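Local coordinates for multi-copper Oxidase CueO (Ochrobactrum, PDB 6EVG), which is a laccase-like multicopper oxidase active on lignin model compounds and lignosulfonate, probably passing the electrons taken from its substrates to dioxygen, at residues K71-N82 against G112-Q123; G250-P258 against R314-D322. One frame throughout, in Å; residues are numbered along the deposited sequence.

Contact 1 of 2, residues K71-N82 against G112-Q123; sequences KNGETVTLSVEN and GEAWKPEVKIQQ
An antiparallel pair at the edge of a cupredoxin-type sheet is formed by strand 75-82 and strand 114-120, the latter outermost in its sheet and broken near Lys116 and Pro117. It illustrates how a broken edge strand can keep its register. Val76 and Val119 make a hydrogen-bonded pair, Val119 N giving a nearly straight bond (172°) to Val76 O, and Val80 and Trp115 make another. Between them Leu78 N reaches Pro117 O at 2.9 Å. At this break proline has no N-H to return; instead its CD sits 3.2 Å from Leu78 O, and the same CD lies over the centre of the Trp115 ring, 3.5 Å above its plane. The indole is set with CG anti to the backbone N (chi1 173°), side by side with Val80, whose CG2 comes to 3.8 Å from Trp115 CE3. Trp92 meets the indole with its ring almost parallel. On the same face Leu78 CD1 also touches Val119 CG2, 4.1 Å away, their side chains crossing at a slant. The other face carries Thr75, Thr77, Glu118 and Lys120; there Thr77 OG1 lies against the aliphatic CG of Glu118, the two side chains pointing the same way. Beyond the strands, a type II turn from Lys71 to Glu74 brings Asn72 and Gly73 to the chain leaving the sheet. Ile121 is gripped through its backbone, its N bonded to Glu74 O and its O accepting from Gly73 N. Asn72 OD1 then takes the N-H of Gln123 at 2.9 Å, the donor tilted 29° from the side-chain carbonyl plane.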
loop_
_atom_site.group_PDB
_atom_site.type_symbol
_atom_site.label_atom_id
_atom_site.label_comp_id
_atom_site.label_asym_id
_atom_site.label_seq_id
_atom_site.Cartn_x
_atom_site.Cartn_y
_atom_site.Cartn_z
ATOM N N LYS A 71 7.243 -6.419 16.990
ATOM C CA LYS A 71 7.024 -7.807 17.376
ATOM C C LYS A 71 5.579 -8.022 17.776
ATOM O O LYS A 71 5.029 -7.243 18.562
ATOM C CB LYS A 71 7.926 -8.202 18.496
ATOM C CG LYS A 71 9.384 -8.177 18.131
ATOM C CD LYS A 71 10.291 -8.609 19.251
ATOM C CE LYS A 71 10.377 -7.584 20.327
ATOM N NZ LYS A 71 11.645 -7.793 21.115
ATOM N N ASN A 72 4.947 -9.092 17.276
ATOM C CA ASN A 72 3.644 -9.443 17.744
ATOM C C ASN A 72 3.708 -9.580 19.263
ATOM O O ASN A 72 4.677 -10.127 19.828
ATOM C CB ASN A 72 3.175 -10.753 17.108
ATOM C CG ASN A 72 1.705 -10.951 17.230
ATOM O OD1 ASN A 72 0.915 -10.016 17.133
ATOM N ND2 ASN A 72 1.333 -12.215 17.504
ATOM N N GLY A 73 2.673 -9.066 19.916
ATOM C CA GLY A 73 2.601 -9.089 21.340
ATOM C C GLY A 73 3.240 -7.891 22.073
ATOM O O GLY A 73 3.044 -7.757 23.285
ATOM N N GLU A 74 4.001 -7.030 21.415
ATOM C CA GLU A 74 4.562 -5.927 22.161
ATOM C C GLU A 74 3.667 -4.672 22.133
ATOM O O GLU A 74 2.855 -4.498 21.232
ATOM C CB GLU A 74 6.005 -5.594 21.841
ATOM C CG GLU A 74 6.250 -4.854 20.577
ATOM C CD GLU A 74 7.774 -4.513 20.185
ATOM O OE1 GLU A 74 8.633 -4.081 21.079
ATOM O OE2 GLU A 74 8.110 -4.617 18.979
ATOM N N THR A 75 3.891 -3.801 23.080
ATOM C CA THR A 75 3.231 -2.478 23.139
ATOM C C THR A 75 4.249 -1.413 22.762
ATOM O O THR A 75 5.367 -1.384 23.288
ATOM C CB THR A 75 2.679 -2.159 24.543
ATOM O OG1 THR A 75 1.783 -3.184 24.926
ATOM C CG2 THR A 75 1.908 -0.825 24.567
ATOM N N VAL A 76 3.863 -0.537 21.835
ATOM C CA VAL A 76 4.721 0.489 21.284
ATOM C C VAL A 76 3.998 1.811 21.269
ATOM O O VAL A 76 2.806 1.887 20.934
ATOM C CB VAL A 76 5.132 0.142 19.836
ATOM C CG1 VAL A 76 4.007 -0.036 18.847
ATOM C CG2 VAL A 76 6.047 1.139 19.170
ATOM N N THR A 77 4.726 2.876 21.588
ATOM C CA THR A 77 4.246 4.234 21.390
ATOM C C THR A 77 4.714 4.703 20.007
ATOM O O THR A 77 5.938 4.787 19.777
ATOM C CB THR A 77 4.727 5.174 22.448
ATOM O OG1 THR A 77 4.249 4.717 23.723
ATOM C CG2 THR A 77 4.229 6.597 22.193
ATOM N N LEU A 78 3.773 4.989 19.111
ATOM C CA LEU A 78 4.092 5.540 17.786
ATOM C C LEU A 78 4.020 7.052 17.911
ATOM O O LEU A 78 2.947 7.642 17.869
ATOM C CB LEU A 78 3.128 4.985 16.735
ATOM C CG LEU A 78 3.192 3.469 16.533
ATOM C CD1 LEU A 78 2.078 2.974 15.636
ATOM C CD2 LEU A 78 4.541 3.012 15.988
ATOM N N SER A 79 5.185 7.656 18.158
ATOM C CA SER A 79 5.288 9.073 18.476
ATOM C C SER A 79 5.458 9.856 17.204
ATOM O O SER A 79 6.580 9.918 16.651
ATOM C CB SER A 79 6.439 9.330 19.417
ATOM O OG SER A 79 6.541 10.676 19.744
ATOM N N VAL A 80 4.381 10.487 16.704
ATOM C CA VAL A 80 4.362 11.180 15.428
ATOM C C VAL A 80 4.461 12.678 15.678
ATOM O O VAL A 80 3.645 13.260 16.395
ATOM C CB VAL A 80 3.102 10.870 14.631
ATOM C CG1 VAL A 80 3.150 11.545 13.256
ATOM C CG2 VAL A 80 2.907 9.351 14.478
ATOM N N GLU A 81 5.427 13.343 15.114
ATOM C CA GLU A 81 5.558 14.800 15.187
ATOM C C GLU A 81 5.320 15.398 13.809
ATOM O O GLU A 81 5.914 14.934 12.822
ATOM C CB GLU A 81 6.950 15.164 15.642
ATOM C CG GLU A 81 7.247 16.613 15.698
ATOM C CD GLU A 81 8.612 16.987 16.255
ATOM O OE1 GLU A 81 9.335 16.156 16.799
ATOM O OE2 GLU A 81 8.964 18.169 16.175
ATOM N N ASN A 82 4.462 16.410 13.742
ATOM C CA ASN A 82 4.229 17.137 12.507
ATOM C C ASN A 82 5.127 18.320 12.429
ATOM O O ASN A 82 4.887 19.351 13.059
ATOM C CB ASN A 82 2.770 17.552 12.389
ATOM C CG ASN A 82 2.482 18.257 11.092
ATOM O OD1 ASN A 82 3.375 18.354 10.225
ATOM N ND2 ASN A 82 1.257 18.718 10.878
ATOM N N GLY A 112 3.034 21.596 13.542
ATOM C CA GLY A 112 3.926 21.709 14.664
ATOM C C GLY A 112 3.589 20.850 15.892
ATOM O O GLY A 112 4.374 20.883 16.862
ATOM N N GLU A 113 2.483 20.119 15.874
ATOM C CA GLU A 113 2.052 19.354 17.029
ATOM C C GLU A 113 2.445 17.846 16.926
ATOM O O GLU A 113 2.981 17.419 15.925
ATOM C CB GLU A 113 0.555 19.501 17.229
ATOM C CG GLU A 113 0.150 20.921 17.599
ATOM C CD GLU A 113 -1.305 21.041 18.135
ATOM O OE1 GLU A 113 -2.023 20.057 18.335
ATOM O OE2 GLU A 113 -1.742 22.161 18.421
ATOM N N ALA A 114 2.150 17.090 17.980
ATOM C CA ALA A 114 2.492 15.678 18.045
ATOM C C ALA A 114 1.263 14.843 18.367
ATOM O O ALA A 114 0.258 15.323 18.933
ATOM C CB ALA A 114 3.594 15.426 19.067
ATOM N N TRP A 115 1.344 13.567 18.069
ATOM C CA TRP A 115 0.273 12.564 18.291
ATOM C C TRP A 115 0.991 11.285 18.646
ATOM O O TRP A 115 1.852 10.832 17.865
ATOM C CB TRP A 115 -0.523 12.410 16.983
ATOM C CG TRP A 115 -1.551 11.323 16.945
ATOM C CD1 TRP A 115 -2.597 11.176 17.744
ATOM C CD2 TRP A 115 -1.658 10.273 15.931
ATOM N NE1 TRP A 115 -3.353 10.047 17.327
ATOM C CE2 TRP A 115 -2.799 9.521 16.191
ATOM C CE3 TRP A 115 -0.847 9.902 14.853
ATOM C CZ2 TRP A 115 -3.173 8.406 15.364
ATOM C CZ3 TRP A 115 -1.199 8.825 14.055
ATOM C CH2 TRP A 115 -2.341 8.120 14.304
ATOM N N LYS A 116 0.662 10.698 19.797
ATOM C CA LYS A 116 1.459 9.595 20.327
ATOM C C LYS A 116 0.603 8.402 20.741
ATOM O O LYS A 116 0.534 8.011 21.940
ATOM C CB LYS A 116 2.289 10.081 21.508
ATOM C CG LYS A 116 3.160 11.273 21.197
ATOM C CD LYS A 116 4.040 11.712 22.340
ATOM C CE LYS A 116 4.894 12.912 21.986
ATOM N NZ LYS A 116 5.870 13.268 23.047
ATOM N N PRO A 117 -0.148 7.814 19.807
ATOM C CA PRO A 117 -0.954 6.639 20.130
ATOM C C PRO A 117 -0.094 5.464 20.630
ATOM O O PRO A 117 1.019 5.235 20.118
ATOM C CB PRO A 117 -1.633 6.297 18.806
ATOM C CG PRO A 117 -0.696 6.844 17.782
ATOM C CD PRO A 117 -0.172 8.130 18.360
ATOM N N GLU A 118 -0.631 4.741 21.590
ATOM C CA GLU A 118 0.019 3.578 22.157
ATOM C C GLU A 118 -0.702 2.321 21.703
ATOM O O GLU A 118 -1.886 2.153 21.978
ATOM C CB GLU A 118 -0.006 3.674 23.679
ATOM C CG GLU A 118 0.731 4.905 24.185
ATOM C CD GLU A 118 0.653 5.129 25.673
ATOM O OE1 GLU A 118 0.114 4.274 26.412
ATOM O OE2 GLU A 118 1.228 6.178 26.098
ATOM N N VAL A 119 0.004 1.474 20.989
ATOM C CA VAL A 119 -0.573 0.277 20.332
ATOM C C VAL A 119 -0.033 -0.983 20.925
ATOM O O VAL A 119 1.168 -1.138 21.088
ATOM C CB VAL A 119 -0.293 0.311 18.799
ATOM C CG1 VAL A 119 -0.744 -0.960 18.148
ATOM C CG2 VAL A 119 -0.854 1.584 18.177
ATOM N N LYS A 120 -0.919 -1.936 21.137
ATOM C CA LYS A 120 -0.575 -3.272 21.569
ATOM C C LYS A 120 -0.783 -4.191 20.384
ATOM O O LYS A 120 -1.931 -4.418 19.952
ATOM C CB LYS A 120 -1.438 -3.656 22.767
ATOM C CG LYS A 120 -1.007 -4.980 23.381
ATOM C CD LYS A 120 -1.902 -5.438 24.540
ATOM C CE LYS A 120 -1.764 -4.646 25.768
ATOM N NZ LYS A 120 -2.597 -5.190 26.867
ATOM N N ILE A 121 0.289 -4.702 19.829
ATOM C CA ILE A 121 0.242 -5.475 18.567
ATOM C C ILE A 121 -0.244 -6.898 18.809
ATOM O O ILE A 121 0.310 -7.597 19.646
ATOM C CB ILE A 121 1.637 -5.488 17.936
ATOM C CG1 ILE A 121 2.208 -4.069 17.702
ATOM C CG2 ILE A 121 1.620 -6.309 16.667
ATOM C CD1 ILE A 121 1.495 -3.222 16.716
ATOM N N GLN A 122 -1.278 -7.296 18.046
ATOM C CA GLN A 122 -1.713 -8.710 18.083
ATOM C C GLN A 122 -2.389 -8.984 16.751
ATOM O O GLN A 122 -3.551 -8.665 16.530
ATOM C CB GLN A 122 -2.635 -8.998 19.263
ATOM C CG GLN A 122 -2.963 -10.477 19.358
ATOM C CD GLN A 122 -3.877 -10.879 20.469
ATOM O OE1 GLN A 122 -3.843 -10.339 21.590
ATOM N NE2 GLN A 122 -4.726 -11.881 20.208
ATOM N N GLN A 123 -1.610 -9.529 15.799
ATOM C CA GLN A 123 -2.099 -9.749 14.444
ATOM C C GLN A 123 -1.158 -10.698 13.717
ATOM O O GLN A 123 0.002 -10.856 14.120
ATOM C CB GLN A 123 -2.244 -8.439 13.671
ATOM C CG GLN A 123 -0.913 -7.773 13.364
ATOM C CD GLN A 123 -1.152 -6.430 12.736
ATOM O OE1 GLN A 123 -1.282 -5.406 13.420
ATOM N NE2 GLN A 123 -1.285 -6.419 11.403
#

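Contact 2 of 2, residues G250-P258 against R314-D322; sequences GGFIGNPEP and RPDRLDGPD
Round the Phe252 ring, Leu318 and Asp319 both come in obliquely: Leu318 CD1 is 4.0 Å from Phe252 CD1, and Asp319 OD1 lies as far from Phe252 CD2, its carboxylate turned 40° from the ring plane. That carboxylate is held by a salt bridge from OD1 to Arg160, which also touches the phenyl group. With CG anti to its carbonyl carbon (chi1 -64°), Leu318 sends CD1 between the phenyl ring and Pro256, whose CG is 3.7 Å from it. Replacing Pro256 by a glycine would probably open a gap beside Leu318 CD1 and allow that methyl to shift. The backbone fixes the same spot, because Leu318 N donates a nearly straight bond (169°) to Gly254 O. Two waters extend the seam, one accepting from Gly254 N and donating to Pro321 O, the other donating to both Pro256 O and Asp316 O. Gly320 fits closely against the corner, its CA 3.4 Å from Phe252 O, where a side chain would clash. The irregular segment between strands 295-303 and 332-336 thus packs across the corner at Gly254 and Asn255 in strand 251-259, the edge strand of a cupredoxin-type sheet of this multicopper oxidase.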
loop_
_atom_site.group_PDB
_atom_site.type_symbol
_atom_site.label_atom_id
_atom_site.label_comp_id
_atom_site.label_asym_id
_atom_site.label_seq_id
_atom_site.Cartn_x
_atom_site.Cartn_y
_atom_site.Cartn_z
ATOM N N GLY A 250 -2.230 -8.997 4.297
ATOM C CA GLY A 250 -2.568 -9.543 5.569
ATOM C C GLY A 250 -1.771 -10.744 5.995
ATOM O O GLY A 250 -2.141 -11.386 7.002
ATOM N N GLY A 251 -0.718 -11.070 5.256
ATOM C CA GLY A 251 0.203 -12.109 5.668
ATOM C C GLY A 251 0.283 -13.304 4.735
ATOM O O GLY A 251 -0.028 -13.215 3.528
ATOM N N PHE A 252 0.802 -14.375 5.282
ATOM C CA PHE A 252 1.227 -15.528 4.470
ATOM C C PHE A 252 0.051 -16.243 3.877
ATOM O O PHE A 252 -1.056 -16.326 4.436
ATOM C CB PHE A 252 2.093 -16.460 5.305
ATOM C CG PHE A 252 3.348 -15.854 5.802
ATOM C CD1 PHE A 252 4.301 -15.339 4.916
ATOM C CD2 PHE A 252 3.599 -15.691 7.194
ATOM C CE1 PHE A 252 5.447 -14.754 5.360
ATOM C CE2 PHE A 252 4.777 -15.078 7.616
ATOM C CZ PHE A 252 5.695 -14.608 6.713
ATOM N N ILE A 253 0.348 -16.877 2.731
ATOM C CA ILE A 253 -0.580 -17.854 2.118
ATOM C C ILE A 253 -0.057 -19.245 2.361
ATOM O O ILE A 253 1.147 -19.483 2.365
ATOM C CB ILE A 253 -0.883 -17.612 0.689
ATOM C CG1 ILE A 253 0.364 -17.521 -0.131
ATOM C CG2 ILE A 253 -1.808 -16.423 0.530
ATOM C CD1 ILE A 253 0.121 -17.663 -1.652
ATOM N N GLY A 254 -1.006 -20.148 2.578
ATOM C CA GLY A 254 -0.634 -21.511 2.909
ATOM C C GLY A 254 0.150 -22.247 1.840
ATOM O O GLY A 254 1.067 -22.982 2.162
ATOM N N ASN A 255 -0.210 -21.979 0.578
ATOM C CA ASN A 255 0.423 -22.633 -0.586
ATOM C C ASN A 255 1.015 -21.584 -1.513
ATOM O O ASN A 255 0.387 -21.190 -2.471
ATOM C CB ASN A 255 -0.624 -23.511 -1.278
ATOM C CG ASN A 255 -1.333 -24.452 -0.279
ATOM O OD1 ASN A 255 -0.698 -25.133 0.509
ATOM N ND2 ASN A 255 -2.629 -24.478 -0.316
ATOM N N PRO A 256 2.250 -21.131 -1.210
ATOM C CA PRO A 256 2.924 -20.124 -2.056
ATOM C C PRO A 256 2.818 -20.491 -3.538
ATOM O O PRO A 256 2.966 -21.687 -3.950
ATOM C CB PRO A 256 4.359 -20.163 -1.590
ATOM C CG PRO A 256 4.252 -20.479 -0.119
ATOM C CD PRO A 256 3.033 -21.434 -0.005
ATOM N N GLU A 257 2.657 -19.475 -4.381
ATOM C CA GLU A 257 2.404 -19.643 -5.782
ATOM C C GLU A 257 3.440 -18.935 -6.621
ATOM O O GLU A 257 3.596 -17.746 -6.475
ATOM C CB GLU A 257 1.009 -19.031 -6.117
ATOM C CG GLU A 257 0.643 -19.242 -7.608
ATOM C CD GLU A 257 -0.575 -18.477 -8.114
ATOM O OE1 GLU A 257 -1.096 -17.568 -7.446
ATOM O OE2 GLU A 257 -0.971 -18.759 -9.269
ATOM N N PRO A 258 4.110 -19.633 -7.586
ATOM C CA PRO A 258 4.966 -18.917 -8.526
ATOM C C PRO A 258 4.168 -18.217 -9.578
ATOM O O PRO A 258 3.236 -18.815 -10.174
ATOM C CB PRO A 258 5.862 -20.014 -9.107
ATOM C CG PRO A 258 5.015 -21.233 -8.995
ATOM C CD PRO A 258 4.073 -21.084 -7.829
ATOM N N ARG A 314 13.360 -23.470 -1.598
ATOM C CA ARG A 314 12.073 -22.745 -1.578
ATOM C C ARG A 314 11.161 -23.413 -0.626
ATOM O O ARG A 314 11.035 -24.656 -0.653
ATOM C CB ARG A 314 11.416 -22.746 -3.031
ATOM C CG ARG A 314 12.309 -22.176 -4.125
ATOM C CD ARG A 314 11.744 -22.140 -5.519
ATOM N NE ARG A 314 11.157 -23.447 -5.836
ATOM C CZ ARG A 314 11.847 -24.550 -6.150
ATOM N NH1 ARG A 314 13.141 -24.477 -6.406
ATOM N NH2 ARG A 314 11.213 -25.734 -6.225
ATOM N N PRO A 315 10.412 -22.633 0.157
ATOM C CA PRO A 315 9.327 -23.193 0.907
ATOM C C PRO A 315 8.094 -23.507 0.018
ATOM O O PRO A 315 7.765 -22.711 -0.861
ATOM C CB PRO A 315 8.991 -22.063 1.891
ATOM C CG PRO A 315 9.307 -20.819 1.165
ATOM C CD PRO A 315 10.505 -21.167 0.342
ATOM N N ASP A 316 7.477 -24.657 0.299
ATOM C CA ASP A 316 6.230 -25.039 -0.378
ATOM C C ASP A 316 4.988 -24.807 0.411
ATOM O O ASP A 316 3.931 -24.662 -0.187
ATOM C CB ASP A 316 6.287 -26.517 -0.745
ATOM C CG ASP A 316 7.315 -26.835 -1.823
ATOM O OD1 ASP A 316 7.632 -25.965 -2.680
ATOM O OD2 ASP A 316 7.751 -27.998 -1.772
ATOM N N ARG A 317 5.098 -24.783 1.732
ATOM C CA ARG A 317 3.922 -24.626 2.574
ATOM C C ARG A 317 4.228 -23.642 3.724
ATOM O O ARG A 317 5.290 -23.675 4.257
ATOM C CB ARG A 317 3.450 -25.979 3.161
ATOM C CG ARG A 317 2.070 -25.891 3.812
ATOM C CD ARG A 317 1.415 -27.238 4.029
ATOM N NE ARG A 317 2.197 -27.996 4.937
ATOM C CZ ARG A 317 1.754 -28.323 6.128
ATOM N NH1 ARG A 317 0.572 -27.892 6.524
ATOM N NH2 ARG A 317 2.494 -29.060 6.908
ATOM N N LEU A 318 3.271 -22.758 4.000
ATOM C CA LEU A 318 3.364 -21.814 5.096
ATOM C C LEU A 318 2.092 -21.888 5.933
ATOM O O LEU A 318 1.108 -22.535 5.545
ATOM C CB LEU A 318 3.598 -20.403 4.554
ATOM C CG LEU A 318 4.910 -20.188 3.803
ATOM C CD1 LEU A 318 4.903 -18.835 3.150
ATOM C CD2 LEU A 318 6.127 -20.365 4.707
ATOM N N ASP A 319 2.056 -21.132 7.038
ATOM C CA ASP A 319 0.913 -21.036 7.921
ATOM C C ASP A 319 -0.018 -19.915 7.466
ATOM O O ASP A 319 0.054 -18.805 7.951
ATOM C CB ASP A 319 1.402 -20.784 9.349
ATOM C CG ASP A 319 2.312 -19.549 9.493
ATOM O OD1 ASP A 319 3.249 -19.393 8.684
ATOM O OD2 ASP A 319 2.143 -18.750 10.453
ATOM N N GLY A 320 -0.889 -20.178 6.570
ATOM C CA GLY A 320 -1.849 -19.215 6.094
ATOM C C GLY A 320 -3.243 -19.661 6.461
ATOM O O GLY A 320 -3.447 -20.731 7.042
ATOM N N PRO A 321 -4.258 -18.837 6.141
ATOM C CA PRO A 321 -5.616 -19.155 6.407
ATOM C C PRO A 321 -6.111 -20.322 5.537
ATOM O O PRO A 321 -5.609 -20.568 4.453
ATOM C CB PRO A 321 -6.342 -17.864 6.133
ATOM C CG PRO A 321 -5.520 -17.185 5.118
ATOM C CD PRO A 321 -4.116 -17.515 5.525
ATOM N N ASP A 322 -7.198 -20.930 5.998
ATOM C CA ASP A 322 -7.959 -21.902 5.206
ATOM C C ASP A 322 -8.883 -21.195 4.213
ATOM O O ASP A 322 -8.936 -20.017 4.166
ATOM C CB ASP A 322 -8.742 -22.850 6.116
ATOM C CG ASP A 322 -7.813 -23.664 7.070
ATOM O OD1 ASP A 322 -6.778 -24.150 6.593
ATOM O OD2 ASP A 322 -8.094 -23.740 8.269
HETATM O O HOH W 1 -3.728 -19.342 2.829
HETATM O O HOH W 2 2.688 -24.182 -2.636
#

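Contact 1 and contact 2 lie in series along the chain, the first closing before the second opens, with centres about 29 Å apart and nearest atoms about 7 Å apart, so they do not touch. Each involves an outermost strand, but of different sheets: strand 114-120 borders a four-stranded sheet, strand 251-259 a seven-stranded one. Contact 1 joins two neighbouring strands of one sheet, whereas contact 2 sets a strand against the segment leading on toward strand 332-336. In this protein of repeated cupredoxin-type domains, contact 1 adds the edge strand to its sheet, while contact 2 lays a connecting segment against an edge strand already in place.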